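Local coordinates for protein aspartate aminotransferase, cytoplasmic (Schizosaccharomyces pombe 972h-, PDB 6JPK) that catalyses the reversible, pyridoxal-phosphate-dependent transfer of the amino group between L-aspartate and 2-oxoglutarate, giving oxaloacetate and L-glutamate, at residues F79-F88 with R263-A271. The protein carries 1 engineered substitution. Residues are numbered along the deposited sequence; the frame is centred on the assembly and turned at random.
Sequences FTKAAAEVLF and RTGCMHYVA. With PO4 (phosphate ion), chain C.
His268 sits under the middle of helix 79-87, pushing its imidazole up from strand 264-270 against Ala84 and Leu87. CE1 of His268 lies 3.7 Å from CB of Ala84, and CD1 of Leu87 comes to 3.6 Å from His268 CD2. Toward the start of the helix, Phe79 swings its ring beside its own carbonyl carbon (chi1 167°) and brings its far rim to the strand, with CE1 3.7 Å from CG2 of Thr264. The carbonyl O of Gly265 points at the ring's edge, in its plane, 3.4 Å from Phe79 CE2, while CB of Ala83 lies above one face, toward the rim. Between these two aromatic groups Cys266 fills in, its CB 4.2 Å from that of Ala83. Past the last turn, CZ of Phe88 meets CG2 of Val270 at 3.8 Å.

The packing across the interface is mainly van der Waals, and the histidine's nitrogens are satisfied within the sheet: ND1 by Ser102 and NE2 by Gln251, from the two flanking strands. Gln251 also gives its amide to the carbonyl O of Ala83, tying helix and sheet together.

At the other end of the segment, the guanidinium of Arg263 grips a phosphate ion edge-on, NH1 to O1 at 2.8 Å and NH2 to O3 with a nearly straight N-H...O angle of 171°. NH1 also bonds the carbonyl O of Ile292 of the second subunit. A leucine in its place would probably leave the phosphate without this charged clamp and cost the dimer that tie. Ser107, Gly108, Thr109 and Ser252 of the same chain, with Tyr70 of the second subunit, complete the anion site. The ion, probably from the crystallisation liquor, probably marks the cup that holds the cofactor phosphate in fold-type I aminotransferases, here beside the mixed sheet of the large domain.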
ATOM      1  N   PHE A  79      13.754  -9.826  -3.202  1.00  8.42           N
ATOM      2  CA  PHE A  79      13.177  -8.901  -4.171  1.00  7.92           C
ATOM      3  C   PHE A  79      13.911  -7.563  -4.175  1.00  9.48           C
ATOM      4  O   PHE A  79      14.325  -7.086  -5.236  1.00  8.47           O
ATOM      5  CB  PHE A  79      11.690  -8.672  -3.904  1.00  7.60           C
ATOM      6  CG  PHE A  79      11.118  -7.499  -4.680  1.00  9.51           C
ATOM      7  CD1 PHE A  79      10.856  -7.609  -6.041  1.00  7.29           C
ATOM      8  CD2 PHE A  79      10.868  -6.281  -4.047  1.00  7.17           C
ATOM      9  CE1 PHE A  79      10.342  -6.531  -6.757  1.00  7.08           C
ATOM     10  CE2 PHE A  79      10.341  -5.194  -4.754  1.00  6.97           C
ATOM     11  CZ  PHE A  79      10.082  -5.320  -6.106  1.00  6.92           C
ATOM     12  N   THR A  80      14.064  -6.921  -3.006  1.00  9.16           N
ATOM     13  CA  THR A  80      14.664  -5.588  -3.015  1.00 10.53           C
ATOM     14  C   THR A  80      16.087  -5.642  -3.554  1.00  9.55           C
ATOM     15  O   THR A  80      16.516  -4.736  -4.280  1.00  7.72           O
ATOM     16  CB  THR A  80      14.650  -4.947  -1.622  1.00  9.77           C
ATOM     17  OG1 THR A  80      15.404  -5.756  -0.713  1.00 10.49           O
ATOM     18  CG2 THR A  80      13.208  -4.754  -1.095  1.00  8.15           C
ATOM     19  N   LYS A  81      16.830  -6.707  -3.236  1.00  8.05           N
ATOM     20  CA  LYS A  81      18.187  -6.800  -3.769  1.00 10.85           C
ATOM     21  C   LYS A  81      18.167  -6.980  -5.285  1.00 12.24           C
ATOM     22  O   LYS A  81      18.902  -6.300  -6.007  1.00 11.34           O
ATOM     23  CB  LYS A  81      18.958  -7.939  -3.101  1.00 15.51           C
ATOM     24  CG  LYS A  81      20.445  -7.995  -3.509  1.00 23.22           C
ATOM     25  CD  LYS A  81      21.144  -9.200  -2.897  1.00 29.79           C
ATOM     26  CE  LYS A  81      22.610  -9.283  -3.310  1.00 33.78           C
ATOM     27  NZ  LYS A  81      23.196 -10.608  -2.938  1.00 34.14           N
ATOM     28  N   ALA A  82      17.329  -7.898  -5.787  1.00 10.41           N
ATOM     29  CA  ALA A  82      17.258  -8.149  -7.229  1.00  9.91           C
ATOM     30  C   ALA A  82      16.721  -6.940  -7.994  1.00 10.02           C
ATOM     31  O   ALA A  82      17.145  -6.678  -9.128  1.00  8.94           O
ATOM     32  CB  ALA A  82      16.377  -9.368  -7.504  1.00  8.24           C
ATOM     33  N   ALA A  83      15.771  -6.207  -7.405  1.00  7.68           N
ATOM     34  CA  ALA A  83      15.227  -5.029  -8.072  1.00  7.45           C
ATOM     35  C   ALA A  83      16.304  -3.974  -8.293  1.00 13.59           C
ATOM     36  O   ALA A  83      16.348  -3.326  -9.348  1.00  7.44           O
ATOM     37  CB  ALA A  83      14.076  -4.447  -7.251  1.00  7.23           C
ATOM     38  N   ALA A  84      17.176  -3.783  -7.296  1.00  9.56           N
ATOM     39  CA  ALA A  84      18.302  -2.867  -7.444  1.00  8.56           C
ATOM     40  C   ALA A  84      19.310  -3.386  -8.466  1.00  9.76           C
ATOM     41  O   ALA A  84      19.867  -2.605  -9.250  1.00  8.00           O
ATOM     42  CB  ALA A  84      18.979  -2.660  -6.090  1.00  7.93           C
ATOM     43  N   GLU A  85      19.585  -4.691  -8.451  1.00  8.15           N
ATOM     44  CA  GLU A  85      20.575  -5.232  -9.375  1.00  8.40           C
ATOM     45  C   GLU A  85      20.163  -5.018 -10.830  1.00  9.65           C
ATOM     46  O   GLU A  85      21.003  -4.677 -11.673  1.00  8.46           O
ATOM     47  CB  GLU A  85      20.812  -6.722  -9.091  1.00 13.59           C
ATOM     48  CG  GLU A  85      21.556  -6.951  -7.782  1.00 26.58           C
ATOM     49  CD  GLU A  85      21.711  -8.421  -7.397  1.00 36.37           C
ATOM     50  OE1 GLU A  85      22.758  -8.765  -6.800  1.00 40.03           O
ATOM     51  OE2 GLU A  85      20.794  -9.230  -7.675  1.00 38.95           O
ATOM     52  N   VAL A  86      18.873  -5.193 -11.147  1.00  8.09           N
ATOM     53  CA  VAL A  86      18.480  -5.084 -12.553  1.00  8.05           C
ATOM     54  C   VAL A  86      18.550  -3.626 -13.028  1.00 10.83           C
ATOM     55  O   VAL A  86      18.766  -3.371 -14.221  1.00  7.99           O
ATOM     56  CB  VAL A  86      17.089  -5.712 -12.791  1.00  9.85           C
ATOM     57  CG1 VAL A  86      15.981  -4.864 -12.176  1.00  7.60           C
ATOM     58  CG2 VAL A  86      16.833  -5.933 -14.306  1.00  7.98           C
ATOM     59  N   LEU A  87      18.417  -2.654 -12.105  1.00  9.06           N
ATOM     60  CA  LEU A  87      18.593  -1.239 -12.452  1.00 11.37           C
ATOM     61  C   LEU A  87      20.044  -0.905 -12.758  1.00 11.18           C
ATOM     62  O   LEU A  87      20.321  -0.045 -13.599  1.00  8.29           O
ATOM     63  CB  LEU A  87      18.135  -0.337 -11.302  1.00 11.11           C
ATOM     64  CG  LEU A  87      16.647  -0.235 -10.993  1.00 16.40           C
ATOM     65  CD1 LEU A  87      16.426   0.660  -9.777  1.00 15.98           C
ATOM     66  CD2 LEU A  87      15.890   0.286 -12.218  1.00 11.61           C
ATOM     67  N   PHE A  88      20.979  -1.530 -12.043  1.00  8.17           N
ATOM     68  CA  PHE A  88      22.377  -1.132 -12.013  1.00 10.75           C
ATOM     69  C   PHE A  88      23.287  -2.270 -12.464  1.00 12.67           C
ATOM     70  O   PHE A  88      24.365  -2.483 -11.900  1.00  9.99           O
ATOM     71  CB  PHE A  88      22.778  -0.657 -10.611  1.00  8.50           C
ATOM     72  CG  PHE A  88      22.057   0.607 -10.161  1.00 10.00           C
ATOM     73  CD1 PHE A  88      22.252   1.811 -10.832  1.00  9.90           C
ATOM     74  CD2 PHE A  88      21.200   0.584  -9.075  1.00 10.72           C
ATOM     75  CE1 PHE A  88      21.594   2.979 -10.430  1.00 11.51           C
ATOM     76  CE2 PHE A  88      20.539   1.746  -8.665  1.00 14.64           C
ATOM     77  CZ  PHE A  88      20.734   2.941  -9.350  1.00 12.46           C
ATOM     78  N   ARG A 263       0.739  -4.377  -7.281  1.00  6.50           N
ATOM     79  CA  ARG A 263       1.432  -3.257  -6.641  1.00 12.64           C
ATOM     80  C   ARG A 263       2.865  -3.623  -6.231  1.00 16.40           C
ATOM     81  O   ARG A 263       3.232  -3.599  -5.051  1.00 18.42           O
ATOM     82  CB  ARG A 263       0.640  -2.737  -5.433  1.00 11.36           C
ATOM     83  CG  ARG A 263      -0.864  -2.583  -5.651  1.00 10.97           C
ATOM     84  CD  ARG A 263      -1.190  -1.737  -6.871  1.00 10.00           C
ATOM     85  NE  ARG A 263      -0.764  -0.338  -6.747  1.00 11.07           N
ATOM     86  CZ  ARG A 263      -0.208   0.351  -7.743  1.00 11.54           C
ATOM     87  NH1 ARG A 263       0.137   1.612  -7.570  1.00 14.40           N
ATOM     88  NH2 ARG A 263       0.035  -0.243  -8.912  1.00  8.73           N
ATOM     89  N   THR A 264       3.692  -3.929  -7.231  1.00 11.17           N
ATOM     90  CA  THR A 264       5.077  -4.340  -7.001  1.00  9.88           C
ATOM     91  C   THR A 264       6.026  -3.239  -7.480  1.00  9.44           C
ATOM     92  O   THR A 264       6.120  -2.961  -8.685  1.00  6.40           O
ATOM     93  CB  THR A 264       5.363  -5.667  -7.700  1.00 11.23           C
ATOM     94  OG1 THR A 264       4.392  -6.639  -7.283  1.00 12.91           O
ATOM     95  CG2 THR A 264       6.751  -6.176  -7.352  1.00  8.33           C
ATOM     96  N   GLY A 265       6.734  -2.623  -6.535  1.00  8.76           N
ATOM     97  CA  GLY A 265       7.662  -1.552  -6.832  1.00  6.37           C
ATOM     98  C   GLY A 265       8.723  -1.472  -5.761  1.00  6.46           C
ATOM     99  O   GLY A 265       8.707  -2.219  -4.778  1.00  6.55           O
ATOM    100  N   CYS A 266       9.661  -0.549  -5.958  1.00  6.50           N
ATOM    101  CA  CYS A 266      10.749  -0.381  -5.008  1.00  6.61           C
ATOM    102  C   CYS A 266      11.260   1.050  -5.068  1.00  7.80           C
ATOM    103  O   CYS A 266      11.402   1.609  -6.159  1.00  7.35           O
ATOM    104  CB  CYS A 266      11.884  -1.367  -5.311  1.00  9.07           C
ATOM    105  SG  CYS A 266      12.957  -1.667  -3.898  1.00 10.85           S
ATOM    106  N   MET A 267      11.515   1.649  -3.901  1.00  6.68           N
ATOM    107  CA  MET A 267      12.202   2.934  -3.833  1.00  7.80           C
ATOM    108  C   MET A 267      13.651   2.680  -3.452  1.00  8.09           C
ATOM    109  O   MET A 267      13.933   1.845  -2.586  1.00  7.97           O
ATOM    110  CB  MET A 267      11.552   3.883  -2.812  1.00  9.25           C
ATOM    111  CG  MET A 267      12.000   5.354  -2.939  1.00 15.21           C
ATOM    112  SD  MET A 267      12.677   6.091  -1.413  1.00 25.80           S
ATOM    113  CE  MET A 267      14.295   5.360  -1.334  1.00 24.98           C
ATOM    114  N   HIS A 268      14.572   3.397  -4.098  1.00  8.40           N
ATOM    115  CA  HIS A 268      15.997   3.246  -3.817  1.00  8.92           C
ATOM    116  C   HIS A 268      16.614   4.607  -3.543  1.00  9.24           C
ATOM    117  O   HIS A 268      16.343   5.573  -4.263  1.00  7.38           O
ATOM    118  CB  HIS A 268      16.768   2.598  -4.982  1.00  7.35           C
ATOM    119  CG  HIS A 268      16.153   1.332  -5.494  1.00  9.67           C
ATOM    120  ND1 HIS A 268      16.493   0.090  -5.004  1.00  8.14           N
ATOM    121  CD2 HIS A 268      15.230   1.118  -6.464  1.00  7.05           C
ATOM    122  CE1 HIS A 268      15.794  -0.837  -5.639  1.00  8.23           C
ATOM    123  NE2 HIS A 268      15.025  -0.239  -6.533  1.00  7.98           N
ATOM    124  N   TYR A 269      17.440   4.671  -2.503  1.00  7.69           N
ATOM    125  CA  TYR A 269      18.358   5.780  -2.274  1.00  7.93           C
ATOM    126  C   TYR A 269      19.764   5.259  -2.499  1.00  8.18           C
ATOM    127  O   TYR A 269      20.178   4.281  -1.858  1.00  9.49           O
ATOM    128  CB  TYR A 269      18.207   6.359  -0.868  1.00  8.09           C
ATOM    129  CG  TYR A 269      19.302   7.337  -0.468  1.00  8.43           C
ATOM    130  CD1 TYR A 269      19.391   8.597  -1.052  1.00  8.48           C
ATOM    131  CD2 TYR A 269      20.238   6.996   0.501  1.00  8.73           C
ATOM    132  CE1 TYR A 269      20.391   9.492  -0.678  1.00  8.83           C
ATOM    133  CE2 TYR A 269      21.244   7.873   0.879  1.00  9.08           C
ATOM    134  CZ  TYR A 269      21.318   9.125   0.289  1.00  9.54           C
ATOM    135  OH  TYR A 269      22.310  10.009   0.671  1.00  9.53           O
ATOM    136  N   VAL A 270      20.479   5.884  -3.425  1.00  8.27           N
ATOM    137  CA  VAL A 270      21.824   5.468  -3.805  1.00  8.52           C
ATOM    138  C   VAL A 270      22.787   6.357  -3.032  1.00 11.55           C
ATOM    139  O   VAL A 270      23.083   7.480  -3.450  1.00  8.98           O
ATOM    140  CB  VAL A 270      22.052   5.569  -5.317  1.00  9.30           C
ATOM    141  CG1 VAL A 270      23.459   5.064  -5.673  1.00  8.96           C
ATOM    142  CG2 VAL A 270      20.974   4.792  -6.080  1.00 10.24           C
ATOM    143  N   ALA A 271      23.281   5.846  -1.902  1.00  9.34           N
ATOM    144  CA  ALA A 271      24.113   6.629  -1.004  1.00  9.90           C
ATOM    145  C   ALA A 271      25.553   6.702  -1.504  1.00 12.37           C
ATOM    146  O   ALA A 271      26.001   5.895  -2.326  1.00  9.78           O
ATOM    147  CB  ALA A 271      24.087   6.030   0.403  1.00  9.59           C
TER
HETATM  148  P   PO4 C 501       2.306   2.323 -10.495  1.00 14.97           P
HETATM  149  O1  PO4 C 501       1.944   2.999  -9.188  1.00 11.88           O
HETATM  150  O2  PO4 C 501       3.529   1.446 -10.345  1.00 14.75           O
HETATM  151  O3  PO4 C 501       1.113   1.499 -10.934  1.00 12.88           O
HETATM  152  O4  PO4 C 501       2.612   3.328 -11.580  1.00 18.43           O